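Local coordinates for protein phenylalanine ammonia-lyase (Rhodosporidium toruloides, PDB 1Y2M) that removes ammonia non-oxidatively from L-phenylalanine and L-tyrosine, giving trans-cinnamate and p-coumarate at the entry to phenylpropanoid metabolism, at residues A127-L135 with V259-V269; R641-T650 with R670-R679. One frame throughout, in Å; residues are numbered along the deposited sequence.

Contact 1: residues A127-L135 with V259-V269; sequences AISLQKALL and VLGPKEGLGLV
The carboxamide of Q131 has G261 O over one face, 3.1 Å from Q131 CD and nearly straight above that carbon; on the other side L134 CD1 lies well off the centre, out past OE1. At the edge, NE2 gives a hydrogen to A127 O, one turn back (2.8 Å), close to the amide plane, and Q131 N meets the same oxygen from its other face. A bend at chi2 (-42°) brings NE2 to that carbonyl and turns OE1 toward G265 N, which reaches it at 2.9 Å in a bent bond (139°), tilted out of the plane on the side of G261 O. G261-E264 forms a type II beta turn leading into helix 264-269, with K263 at the N-cap; a water joins OE1 to the next amide, L266 N. The missing side chain of G265 lets OE1 come this near. G261 N donates to E264 OE1 (2.9 Å, 170°), tying the two ends of the turn together, while E264 OE2 pairs with R184. Around this polar centre, A127 CB touches P262 CG, L134 CD1 meets L266 CD2 at 4.1 Å, and L135 CD2 reaches V269 CG1 at 3.9 Å. A second water bridges I128 O and L260 O.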
ATOM      1  N   ALA B 127     -29.158 -36.691   4.799  1.00 29.13           N
ATOM      2  CA  ALA B 127     -29.204 -35.259   5.162  1.00 25.65           C
ATOM      3  C   ALA B 127     -28.348 -34.983   6.390  1.00 23.92           C
ATOM      4  O   ALA B 127     -27.663 -33.962   6.459  1.00 21.56           O
ATOM      5  CB  ALA B 127     -30.660 -34.797   5.413  1.00 26.17           C
ATOM      6  N   ILE B 128     -28.405 -35.877   7.376  1.00 18.65           N
ATOM      7  CA  ILE B 128     -27.593 -35.694   8.579  1.00 20.40           C
ATOM      8  C   ILE B 128     -26.107 -35.776   8.165  1.00 17.85           C
ATOM      9  O   ILE B 128     -25.301 -34.939   8.597  1.00 14.93           O
ATOM     10  CB  ILE B 128     -27.972 -36.706   9.717  1.00 21.72           C
ATOM     11  CG1 ILE B 128     -29.290 -36.260  10.376  1.00 21.22           C
ATOM     12  CG2 ILE B 128     -26.899 -36.750  10.803  1.00 22.08           C
ATOM     13  CD1 ILE B 128     -29.984 -37.327  11.237  1.00 25.51           C
ATOM     14  N   SER B 129     -25.777 -36.772   7.337  1.00 18.39           N
ATOM     15  CA  SER B 129     -24.403 -36.935   6.796  1.00 18.25           C
ATOM     16  C   SER B 129     -23.891 -35.736   5.979  1.00 16.93           C
ATOM     17  O   SER B 129     -22.704 -35.370   6.052  1.00 16.18           O
ATOM     18  CB  SER B 129     -24.297 -38.209   5.938  1.00 18.20           C
ATOM     19  OG  SER B 129     -24.368 -39.374   6.739  1.00 23.21           O
ATOM     20  N   LEU B 130     -24.772 -35.125   5.188  1.00 16.90           N
ATOM     21  CA  LEU B 130     -24.393 -33.967   4.374  1.00 16.93           C
ATOM     22  C   LEU B 130     -23.989 -32.828   5.271  1.00 12.92           C
ATOM     23  O   LEU B 130     -23.028 -32.106   4.975  1.00 15.48           O
ATOM     24  CB  LEU B 130     -25.563 -33.519   3.480  1.00 17.12           C
ATOM     25  CG  LEU B 130     -25.314 -32.281   2.607  1.00 22.10           C
ATOM     26  CD1 LEU B 130     -24.071 -32.436   1.743  1.00 20.96           C
ATOM     27  CD2 LEU B 130     -26.555 -31.995   1.740  1.00 20.70           C
ATOM     28  N   GLN B 131     -24.715 -32.605   6.364  1.00 12.39           N
ATOM     29  CA  GLN B 131     -24.355 -31.479   7.219  1.00 13.74           C
ATOM     30  C   GLN B 131     -22.967 -31.764   7.801  1.00  9.13           C
ATOM     31  O   GLN B 131     -22.146 -30.864   7.965  1.00 11.54           O
ATOM     32  CB  GLN B 131     -25.363 -31.228   8.360  1.00 14.13           C
ATOM     33  CG  GLN B 131     -26.863 -31.234   8.001  1.00  9.75           C
ATOM     34  CD  GLN B 131     -27.138 -30.505   6.711  1.00 16.59           C
ATOM     35  OE1 GLN B 131     -26.812 -29.313   6.575  1.00 16.13           O
ATOM     36  NE2 GLN B 131     -27.726 -31.204   5.750  1.00 15.03           N
ATOM     37  N   LYS B 132     -22.731 -33.025   8.156  1.00 13.16           N
ATOM     38  CA  LYS B 132     -21.428 -33.448   8.706  1.00 11.40           C
ATOM     39  C   LYS B 132     -20.287 -33.247   7.689  1.00  9.30           C
ATOM     40  O   LYS B 132     -19.188 -32.793   8.063  1.00  9.68           O
ATOM     41  CB  LYS B 132     -21.489 -34.899   9.188  1.00 10.73           C
ATOM     42  CG  LYS B 132     -22.301 -35.016  10.533  1.00 11.99           C
ATOM     43  CD  LYS B 132     -22.468 -36.438  11.014  1.00 13.79           C
ATOM     44  CE  LYS B 132     -23.280 -36.521  12.300  1.00 15.38           C
ATOM     45  NZ  LYS B 132     -23.471 -37.956  12.722  1.00 15.00           N
ATOM     46  N   ALA B 133     -20.537 -33.543   6.432  1.00  9.38           N
ATOM     47  CA  ALA B 133     -19.501 -33.255   5.388  1.00  9.59           C
ATOM     48  C   ALA B 133     -19.256 -31.767   5.234  1.00 11.59           C
ATOM     49  O   ALA B 133     -18.142 -31.352   4.938  1.00  9.89           O
ATOM     50  CB  ALA B 133     -19.873 -33.840   4.037  1.00 10.24           C
ATOM     51  N   LEU B 134     -20.307 -30.955   5.384  1.00 10.36           N
ATOM     52  CA  LEU B 134     -20.115 -29.515   5.328  1.00 12.06           C
ATOM     53  C   LEU B 134     -19.194 -29.017   6.435  1.00 10.74           C
ATOM     54  O   LEU B 134     -18.217 -28.256   6.174  1.00 14.09           O
ATOM     55  CB  LEU B 134     -21.460 -28.791   5.391  1.00 13.33           C
ATOM     56  CG  LEU B 134     -22.342 -29.017   4.174  1.00 18.28           C
ATOM     57  CD1 LEU B 134     -23.726 -28.323   4.391  1.00 27.98           C
ATOM     58  CD2 LEU B 134     -21.687 -28.528   2.849  1.00 22.17           C
ATOM     59  N   LEU B 135     -19.445 -29.480   7.665  1.00  9.78           N
ATOM     60  CA  LEU B 135     -18.622 -29.028   8.809  1.00 11.13           C
ATOM     61  C   LEU B 135     -17.237 -29.605   8.677  1.00 11.33           C
ATOM     62  O   LEU B 135     -16.260 -28.955   8.982  1.00 10.37           O
ATOM     63  CB  LEU B 135     -19.200 -29.476  10.173  1.00 13.05           C
ATOM     64  CG  LEU B 135     -20.533 -28.877  10.607  1.00 17.01           C
ATOM     65  CD1 LEU B 135     -20.807 -29.196  12.064  1.00 17.16           C
ATOM     66  CD2 LEU B 135     -20.593 -27.407  10.343  1.00 21.63           C
ATOM     67  N   VAL B 259     -28.694 -31.805  16.634  1.00 12.95           N
ATOM     68  CA  VAL B 259     -28.345 -32.602  15.464  1.00 12.14           C
ATOM     69  C   VAL B 259     -28.844 -31.835  14.248  1.00 14.17           C
ATOM     70  O   VAL B 259     -30.062 -31.586  14.143  1.00 15.45           O
ATOM     71  CB  VAL B 259     -29.012 -33.994  15.534  1.00 12.77           C
ATOM     72  CG1 VAL B 259     -28.761 -34.774  14.281  1.00 15.33           C
ATOM     73  CG2 VAL B 259     -28.524 -34.726  16.777  1.00 13.08           C
ATOM     74  N   LEU B 260     -27.923 -31.456  13.358  1.00 15.09           N
ATOM     75  CA  LEU B 260     -28.253 -30.586  12.235  1.00 12.62           C
ATOM     76  C   LEU B 260     -28.998 -31.357  11.163  1.00 16.70           C
ATOM     77  O   LEU B 260     -28.606 -32.467  10.759  1.00 17.96           O
ATOM     78  CB  LEU B 260     -27.002 -29.930  11.647  1.00 14.56           C
ATOM     79  CG  LEU B 260     -26.204 -29.095  12.656  1.00 15.29           C
ATOM     80  CD1 LEU B 260     -25.085 -28.354  11.961  1.00 21.34           C
ATOM     81  CD2 LEU B 260     -27.073 -28.109  13.413  1.00 14.19           C
ATOM     82  N   GLY B 261     -30.095 -30.760  10.717  1.00 15.55           N
ATOM     83  CA  GLY B 261     -30.919 -31.338   9.680  1.00 15.41           C
ATOM     84  C   GLY B 261     -30.744 -30.647   8.353  1.00 14.24           C
ATOM     85  O   GLY B 261     -29.800 -29.855   8.159  1.00 13.95           O
ATOM     86  N   PRO B 262     -31.662 -30.935   7.405  1.00 12.65           N
ATOM     87  CA  PRO B 262     -31.618 -30.352   6.080  1.00 12.72           C
ATOM     88  C   PRO B 262     -31.550 -28.832   6.140  1.00 12.74           C
ATOM     89  O   PRO B 262     -32.288 -28.196   6.893  1.00 12.51           O
ATOM     90  CB  PRO B 262     -32.930 -30.822   5.423  1.00 15.59           C
ATOM     91  CG  PRO B 262     -33.367 -31.966   6.216  1.00 17.65           C
ATOM     92  CD  PRO B 262     -32.821 -31.823   7.597  1.00 14.79           C
ATOM     93  N   LYS B 263     -30.609 -28.306   5.375  1.00 12.47           N
ATOM     94  CA  LYS B 263     -30.340 -26.885   5.204  1.00 13.53           C
ATOM     95  C   LYS B 263     -29.739 -26.218   6.444  1.00 12.71           C
ATOM     96  O   LYS B 263     -29.252 -25.085   6.371  1.00 12.63           O
ATOM     97  CB  LYS B 263     -31.599 -26.172   4.680  1.00 15.37           C
ATOM     98  CG  LYS B 263     -31.554 -24.647   4.611  1.00 13.57           C
ATOM     99  CD  LYS B 263     -30.617 -24.108   3.522  1.00 14.78           C
ATOM    100  CE  LYS B 263     -29.991 -22.792   3.959  1.00 18.46           C
ATOM    101  NZ  LYS B 263     -30.996 -21.754   4.231  1.00 13.88           N
ATOM    102  N   GLU B 264     -29.692 -26.915   7.577  1.00  9.99           N
ATOM    103  CA  GLU B 264     -29.141 -26.265   8.777  1.00  9.65           C
ATOM    104  C   GLU B 264     -27.623 -26.053   8.804  1.00  9.37           C
ATOM    105  O   GLU B 264     -27.135 -25.051   9.344  1.00 12.59           O
ATOM    106  CB  GLU B 264     -29.630 -26.962  10.038  1.00 10.90           C
ATOM    107  CG  GLU B 264     -31.111 -26.962  10.130  1.00 13.66           C
ATOM    108  CD  GLU B 264     -31.650 -27.472  11.467  1.00 15.98           C
ATOM    109  OE1 GLU B 264     -31.041 -28.390  12.074  1.00 17.04           O
ATOM    110  OE2 GLU B 264     -32.700 -26.976  11.899  1.00 14.00           O
ATOM    111  N   GLY B 265     -26.872 -26.922   8.134  1.00  9.99           N
ATOM    112  CA  GLY B 265     -25.476 -26.678   7.908  1.00 10.17           C
ATOM    113  C   GLY B 265     -25.237 -25.368   7.171  1.00 10.14           C
ATOM    114  O   GLY B 265     -24.542 -24.499   7.668  1.00 12.63           O
ATOM    115  N   LEU B 266     -25.838 -25.217   5.992  1.00 11.40           N
ATOM    116  CA  LEU B 266     -25.647 -23.976   5.222  1.00 11.33           C
ATOM    117  C   LEU B 266     -26.261 -22.800   5.942  1.00 11.76           C
ATOM    118  O   LEU B 266     -25.717 -21.674   5.915  1.00 13.05           O
ATOM    119  CB  LEU B 266     -26.254 -24.050   3.823  1.00 13.69           C
ATOM    120  CG  LEU B 266     -25.565 -24.993   2.854  1.00 15.69           C
ATOM    121  CD1 LEU B 266     -26.294 -24.948   1.537  1.00 18.97           C
ATOM    122  CD2 LEU B 266     -24.098 -24.638   2.734  1.00 18.91           C
ATOM    123  N   GLY B 267     -27.387 -23.034   6.599  1.00 10.29           N
ATOM    124  CA  GLY B 267     -28.074 -21.982   7.385  1.00 13.53           C
ATOM    125  C   GLY B 267     -27.204 -21.390   8.483  1.00 13.80           C
ATOM    126  O   GLY B 267     -27.249 -20.185   8.758  1.00 12.60           O
ATOM    127  N   LEU B 268     -26.362 -22.222   9.091  1.00 10.44           N
ATOM    128  CA  LEU B 268     -25.488 -21.767  10.146  1.00 10.49           C
ATOM    129  C   LEU B 268     -24.173 -21.271   9.635  1.00 11.20           C
ATOM    130  O   LEU B 268     -23.635 -20.337  10.205  1.00 12.54           O
ATOM    131  CB  LEU B 268     -25.217 -22.889  11.108  1.00 11.23           C
ATOM    132  CG  LEU B 268     -26.385 -23.190  12.033  1.00  9.65           C
ATOM    133  CD1 LEU B 268     -26.128 -24.533  12.724  1.00 11.40           C
ATOM    134  CD2 LEU B 268     -26.592 -22.096  13.092  1.00 12.14           C
ATOM    135  N   VAL B 269     -23.619 -21.909   8.594  1.00  9.90           N
ATOM    136  CA  VAL B 269     -22.255 -21.581   8.162  1.00 12.36           C
ATOM    137  C   VAL B 269     -22.082 -20.526   7.076  1.00 12.25           C
ATOM    138  O   VAL B 269     -21.017 -19.904   6.998  1.00 12.92           O
ATOM    139  CB  VAL B 269     -21.415 -22.862   7.818  1.00 13.69           C
ATOM    140  CG1 VAL B 269     -21.584 -23.880   8.960  1.00 13.82           C
ATOM    141  CG2 VAL B 269     -21.772 -23.402   6.496  1.00 21.38           C
TER
HETATM  142  O   HOH W   1     -25.989 -33.448  10.820  1.00 18.29           O
HETATM  143  O   HOH W   2     -27.215 -27.477   4.693  1.00 18.66           O

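Contact 2: residues R641-T650 with R670-R679; sequences RETFWSAAST and REELGVKARR
R679 lies across one face of the W645 indole, its CB 3.7 Å from CZ2 and CH2 of the six-membered ring. CG, anti to the backbone N (chi1 -165°), sits by CE2, and the extended chain then crosses the indole. CD stands almost exactly above the five-membered ring, 3.4 Å from its centroid, a CH-pi contact. NE follows at 3.2 Å from W645 CD1 and forms a salt bridge with E459. The guanidinium runs nearly parallel to the indole, 9° apart, and ends at E642: NH1 (2.8 Å) and NH2 (2.9 Å) both hold OE2, from its syn and anti sides and the same face. On the indole's other face F644 CD2 lies over the centre, so W645 is sandwiched; A677 CB reaches its CH2 at 3.5 Å. The contact joins the C-terminal end of helix 619-646 and the turn after it to helix 662-672 and its following loop. There S649 OG donates to E671 OE2 at 2.6 Å on the syn side, and a water links that oxygen to S649 O. With carboxylates at NE and at both terminal nitrogens, the R679 charge is probably well balanced, and its guanidinium is fixed in rotation against the ring.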
ATOM      1  N   ARG B 641       5.491  27.550  41.720  1.00  8.07           N
ATOM      2  CA  ARG B 641       5.647  26.125  41.562  1.00  9.00           C
ATOM      3  C   ARG B 641       5.374  25.384  42.874  1.00  9.73           C
ATOM      4  O   ARG B 641       4.636  24.400  42.889  1.00  9.89           O
ATOM      5  CB  ARG B 641       7.039  25.793  41.125  1.00 11.33           C
ATOM      6  CG  ARG B 641       7.245  26.149  39.698  1.00  9.31           C
ATOM      7  CD  ARG B 641       8.747  26.110  39.385  1.00 12.21           C
ATOM      8  NE  ARG B 641       9.070  26.228  37.967  1.00 13.83           N
ATOM      9  CZ  ARG B 641      10.326  26.260  37.523  1.00 10.80           C
ATOM     10  NH1 ARG B 641      11.339  26.183  38.361  1.00 13.82           N
ATOM     11  NH2 ARG B 641      10.558  26.297  36.233  1.00 16.01           N
ATOM     12  N   GLU B 642       5.934  25.862  43.984  1.00 11.56           N
ATOM     13  CA  GLU B 642       5.720  25.158  45.256  1.00 11.24           C
ATOM     14  C   GLU B 642       4.258  25.163  45.645  1.00 13.16           C
ATOM     15  O   GLU B 642       3.747  24.148  46.143  1.00 13.40           O
ATOM     16  CB  GLU B 642       6.568  25.741  46.375  1.00 13.37           C
ATOM     17  CG  GLU B 642       7.872  25.118  46.509  1.00 19.71           C
ATOM     18  CD  GLU B 642       7.789  23.606  46.605  1.00 26.22           C
ATOM     19  OE1 GLU B 642       7.027  23.066  47.430  1.00 26.58           O
ATOM     20  OE2 GLU B 642       8.508  22.962  45.841  1.00 21.81           O
ATOM     21  N   THR B 643       3.572  26.277  45.389  1.00  8.65           N
ATOM     22  CA  THR B 643       2.154  26.366  45.701  1.00 10.98           C
ATOM     23  C   THR B 643       1.384  25.287  44.923  1.00 11.62           C
ATOM     24  O   THR B 643       0.549  24.586  45.514  1.00 11.60           O
ATOM     25  CB  THR B 643       1.612  27.732  45.386  1.00 11.48           C
ATOM     26  OG1 THR B 643       2.217  28.683  46.255  1.00 12.31           O
ATOM     27  CG2 THR B 643       0.102  27.768  45.529  1.00 12.14           C
ATOM     28  N   PHE B 644       1.669  25.118  43.624  1.00 10.10           N
ATOM     29  CA  PHE B 644       1.092  24.027  42.843  1.00 11.01           C
ATOM     30  C   PHE B 644       1.412  22.650  43.400  1.00 12.41           C
ATOM     31  O   PHE B 644       0.523  21.823  43.584  1.00 10.83           O
ATOM     32  CB  PHE B 644       1.630  24.100  41.401  1.00 12.91           C
ATOM     33  CG  PHE B 644       1.129  23.017  40.488  1.00 12.23           C
ATOM     34  CD1 PHE B 644      -0.080  23.144  39.841  1.00 26.04           C
ATOM     35  CD2 PHE B 644       1.913  21.900  40.216  1.00 10.81           C
ATOM     36  CE1 PHE B 644      -0.540  22.154  38.978  1.00 25.53           C
ATOM     37  CE2 PHE B 644       1.468  20.887  39.360  1.00 13.54           C
ATOM     38  CZ  PHE B 644       0.236  21.006  38.749  1.00 17.80           C
ATOM     39  N   TRP B 645       2.691  22.365  43.593  1.00  8.95           N
ATOM     40  CA  TRP B 645       3.078  20.972  43.880  1.00 10.18           C
ATOM     41  C   TRP B 645       2.789  20.539  45.304  1.00 12.27           C
ATOM     42  O   TRP B 645       2.730  19.337  45.583  1.00 15.20           O
ATOM     43  CB  TRP B 645       4.550  20.743  43.592  1.00 10.16           C
ATOM     44  CG  TRP B 645       4.857  20.769  42.134  1.00 10.50           C
ATOM     45  CD1 TRP B 645       5.516  21.753  41.461  1.00 12.29           C
ATOM     46  CD2 TRP B 645       4.500  19.777  41.151  1.00  9.28           C
ATOM     47  NE1 TRP B 645       5.589  21.439  40.146  1.00 11.46           N
ATOM     48  CE2 TRP B 645       4.988  20.225  39.924  1.00  9.47           C
ATOM     49  CE3 TRP B 645       3.836  18.538  41.202  1.00 10.04           C
ATOM     50  CZ2 TRP B 645       4.824  19.510  38.750  1.00 11.91           C
ATOM     51  CZ3 TRP B 645       3.658  17.835  40.011  1.00 10.51           C
ATOM     52  CH2 TRP B 645       4.191  18.292  38.829  1.00 10.62           C
ATOM     53  N   SER B 646       2.652  21.475  46.219  1.00 11.67           N
ATOM     54  CA  SER B 646       2.499  21.111  47.611  1.00 11.04           C
ATOM     55  C   SER B 646       1.024  20.825  47.978  1.00 12.97           C
ATOM     56  O   SER B 646       0.702  20.334  49.089  1.00 15.90           O
ATOM     57  CB  SER B 646       3.110  22.196  48.506  1.00 13.40           C
ATOM     58  OG  SER B 646       2.356  23.383  48.401  1.00 15.93           O
ATOM     59  N   ALA B 647       0.136  21.144  47.043  1.00 11.67           N
ATOM     60  CA  ALA B 647      -1.285  20.949  47.232  1.00 13.84           C
ATOM     61  C   ALA B 647      -1.753  19.794  46.374  1.00 12.97           C
ATOM     62  O   ALA B 647      -1.169  19.483  45.366  1.00 12.27           O
ATOM     63  CB  ALA B 647      -2.039  22.203  46.861  1.00 15.67           C
ATOM     64  N   ALA B 648      -2.881  19.201  46.762  1.00 11.58           N
ATOM     65  CA  ALA B 648      -3.488  18.145  45.939  1.00 14.14           C
ATOM     66  C   ALA B 648      -3.896  18.621  44.541  1.00 13.18           C
ATOM     67  O   ALA B 648      -4.145  19.809  44.333  1.00 12.50           O
ATOM     68  CB  ALA B 648      -4.717  17.583  46.653  1.00 15.25           C
ATOM     69  N   SER B 649      -3.997  17.686  43.598  1.00 11.88           N
ATOM     70  CA  SER B 649      -4.436  17.996  42.243  1.00 11.01           C
ATOM     71  C   SER B 649      -5.860  18.569  42.188  1.00 12.98           C
ATOM     72  O   SER B 649      -6.221  19.255  41.230  1.00 13.03           O
ATOM     73  CB  SER B 649      -4.349  16.773  41.316  1.00 12.55           C
ATOM     74  OG  SER B 649      -5.036  15.677  41.913  1.00 13.69           O
ATOM     75  N   THR B 650      -6.674  18.262  43.197  1.00 11.03           N
ATOM     76  CA  THR B 650      -8.006  18.837  43.301  1.00  9.33           C
ATOM     77  C   THR B 650      -7.956  20.344  43.527  1.00 11.73           C
ATOM     78  O   THR B 650      -9.012  20.995  43.476  1.00 10.81           O
ATOM     79  CB  THR B 650      -8.819  18.171  44.449  1.00 10.19           C
ATOM     80  OG1 THR B 650      -7.963  17.975  45.569  1.00 10.17           O
ATOM     81  CG2 THR B 650      -9.338  16.827  44.002  1.00 11.54           C
ATOM     82  N   ARG B 670      -6.917  13.073  36.073  1.00  7.80           N
ATOM     83  CA  ARG B 670      -6.126  13.460  37.203  1.00  9.03           C
ATOM     84  C   ARG B 670      -6.635  12.813  38.502  1.00 11.36           C
ATOM     85  O   ARG B 670      -5.840  12.425  39.371  1.00 12.70           O
ATOM     86  CB  ARG B 670      -6.123  15.003  37.307  1.00  8.12           C
ATOM     87  CG  ARG B 670      -5.195  15.716  36.323  1.00  9.36           C
ATOM     88  CD  ARG B 670      -3.788  15.827  36.908  1.00 10.20           C
ATOM     89  NE  ARG B 670      -2.890  16.579  36.020  1.00  9.86           N
ATOM     90  CZ  ARG B 670      -2.192  16.056  35.043  1.00  9.20           C
ATOM     91  NH1 ARG B 670      -2.273  14.768  34.755  1.00  9.61           N
ATOM     92  NH2 ARG B 670      -1.377  16.825  34.343  1.00  8.15           N
ATOM     93  N   GLU B 671      -7.956  12.729  38.656  1.00  7.93           N
ATOM     94  CA  GLU B 671      -8.564  12.221  39.876  1.00  7.79           C
ATOM     95  C   GLU B 671      -8.994  10.788  39.737  1.00 10.72           C
ATOM     96  O   GLU B 671      -8.510   9.933  40.483  1.00 14.31           O
ATOM     97  CB  GLU B 671      -9.746  13.063  40.286  1.00  8.08           C
ATOM     98  CG  GLU B 671      -9.427  14.511  40.493  1.00  9.90           C
ATOM     99  CD  GLU B 671      -8.145  14.793  41.253  1.00 16.80           C
ATOM    100  OE1 GLU B 671      -7.840  14.110  42.251  1.00 17.25           O
ATOM    101  OE2 GLU B 671      -7.447  15.762  40.873  1.00 17.58           O
ATOM    102  N   GLU B 672      -9.896  10.458  38.811  1.00  8.78           N
ATOM    103  CA  GLU B 672     -10.383   9.081  38.776  1.00 11.65           C
ATOM    104  C   GLU B 672      -9.330   8.082  38.355  1.00 11.88           C
ATOM    105  O   GLU B 672      -9.245   6.985  38.934  1.00 11.83           O
ATOM    106  CB  GLU B 672     -11.595   8.909  37.868  1.00 12.84           C
ATOM    107  CG  GLU B 672     -12.863   9.522  38.413  1.00 15.68           C
ATOM    108  CD  GLU B 672     -14.101   9.168  37.583  1.00 18.98           C
ATOM    109  OE1 GLU B 672     -14.473   7.967  37.509  1.00 23.01           O
ATOM    110  OE2 GLU B 672     -14.733  10.093  37.032  1.00 19.85           O
ATOM    111  N   LEU B 673      -8.492   8.454  37.378  1.00 10.06           N
ATOM    112  CA  LEU B 673      -7.418   7.579  36.919  1.00 11.25           C
ATOM    113  C   LEU B 673      -6.140   7.733  37.734  1.00 11.00           C
ATOM    114  O   LEU B 673      -5.240   6.889  37.639  1.00 13.97           O
ATOM    115  CB  LEU B 673      -7.108   7.803  35.443  1.00 11.65           C
ATOM    116  CG  LEU B 673      -8.240   7.599  34.453  1.00 10.88           C
ATOM    117  CD1 LEU B 673      -7.693   7.603  33.023  1.00 11.13           C
ATOM    118  CD2 LEU B 673      -9.056   6.352  34.779  1.00 11.62           C
ATOM    119  N   GLY B 674      -6.035   8.792  38.522  1.00 10.12           N
ATOM    120  CA  GLY B 674      -4.878   8.988  39.374  1.00  9.97           C
ATOM    121  C   GLY B 674      -3.602   9.418  38.682  1.00 12.68           C
ATOM    122  O   GLY B 674      -2.529   9.307  39.285  1.00 12.61           O
ATOM    123  N   VAL B 675      -3.706   9.912  37.445  1.00  9.95           N
ATOM    124  CA  VAL B 675      -2.559  10.292  36.623  1.00  9.33           C
ATOM    125  C   VAL B 675      -2.258  11.764  36.871  1.00 11.36           C
ATOM    126  O   VAL B 675      -3.023  12.614  36.425  1.00  9.59           O
ATOM    127  CB  VAL B 675      -2.821  10.066  35.116  1.00 11.15           C
ATOM    128  CG1 VAL B 675      -1.674  10.557  34.331  1.00  8.76           C
ATOM    129  CG2 VAL B 675      -3.055   8.566  34.833  1.00 13.14           C
ATOM    130  N   LYS B 676      -1.143  12.034  37.557  1.00 11.22           N
ATOM    131  CA  LYS B 676      -0.793  13.344  38.086  1.00  8.34           C
ATOM    132  C   LYS B 676       0.189  14.027  37.113  1.00  8.91           C
ATOM    133  O   LYS B 676       0.923  13.389  36.337  1.00  9.67           O
ATOM    134  CB  LYS B 676      -0.162  13.238  39.474  1.00 11.15           C
ATOM    135  CG  LYS B 676      -1.053  12.571  40.545  1.00 11.22           C
ATOM    136  CD  LYS B 676      -2.524  13.142  40.581  1.00  9.44           C
ATOM    137  CE  LYS B 676      -3.477  12.665  41.702  1.00 17.94           C
ATOM    138  NZ  LYS B 676      -3.780  11.270  41.558  1.00 36.39           N
ATOM    139  N   ALA B 677       0.248  15.340  37.208  1.00  8.67           N
ATOM    140  CA  ALA B 677       1.381  16.073  36.636  1.00 10.28           C
ATOM    141  C   ALA B 677       2.692  15.484  37.191  1.00 11.16           C
ATOM    142  O   ALA B 677       2.720  14.958  38.306  1.00 10.11           O
ATOM    143  CB  ALA B 677       1.285  17.512  36.983  1.00  9.87           C
ATOM    144  N   ARG B 678       3.767  15.613  36.422  1.00  9.85           N
ATOM    145  CA  ARG B 678       5.055  15.032  36.761  1.00  8.42           C
ATOM    146  C   ARG B 678       6.090  16.110  36.955  1.00  9.68           C
ATOM    147  O   ARG B 678       6.366  16.924  36.041  1.00  8.93           O
ATOM    148  CB  ARG B 678       5.547  14.103  35.660  1.00  6.64           C
ATOM    149  CG  ARG B 678       6.751  13.269  36.091  1.00  7.66           C
ATOM    150  CD  ARG B 678       7.337  12.463  34.941  1.00  9.78           C
ATOM    151  NE  ARG B 678       8.286  11.459  35.471  1.00  8.41           N
ATOM    152  CZ  ARG B 678       7.941  10.255  35.923  1.00 10.58           C
ATOM    153  NH1 ARG B 678       6.705   9.800  35.836  1.00  9.80           N
ATOM    154  NH2 ARG B 678       8.873   9.480  36.436  1.00  9.48           N
ATOM    155  N   ARG B 679       6.663  16.149  38.135  1.00 11.72           N
ATOM    156  CA  ARG B 679       7.609  17.223  38.451  1.00  9.55           C
ATOM    157  C   ARG B 679       9.014  16.983  37.983  1.00  8.31           C
ATOM    158  O   ARG B 679       9.687  17.923  37.635  1.00 10.19           O
ATOM    159  CB  ARG B 679       7.668  17.475  39.947  1.00 10.37           C
ATOM    160  CG  ARG B 679       8.340  18.776  40.286  1.00  8.46           C
ATOM    161  CD  ARG B 679       8.064  19.288  41.676  1.00  9.20           C
ATOM    162  NE  ARG B 679       8.511  20.668  41.860  1.00  8.62           N
ATOM    163  CZ  ARG B 679       8.487  21.336  43.008  1.00 11.49           C
ATOM    164  NH1 ARG B 679       7.987  20.793  44.137  1.00 10.57           N
ATOM    165  NH2 ARG B 679       8.928  22.598  43.018  1.00 14.48           N
TER
HETATM  166  O   HOH W   3      -8.438  17.877  39.547  1.00 14.95           O

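In the fold
Along the chain the two contacts follow one another, contact 1 first, and they share no helix: 125-138 and 264-269 build the first, 619-646 and 662-672 with the loop after it the second. Their centres are 63 Å apart, nearest atoms about 39 Å, on opposite sides of the chain's centre. Segment 259-269 runs directly into N270, which probably binds cinnamate, as in related enzymes. The tetramer brings the two regions together: R678 of contact 2 forms a salt bridge with E136 of a second subunit, on the helix that carries 127-135, and S129 and K132, on the side of that helix turned away from contact 1, pack on V682 and Q687 of a second subunit, shortly after 670-679.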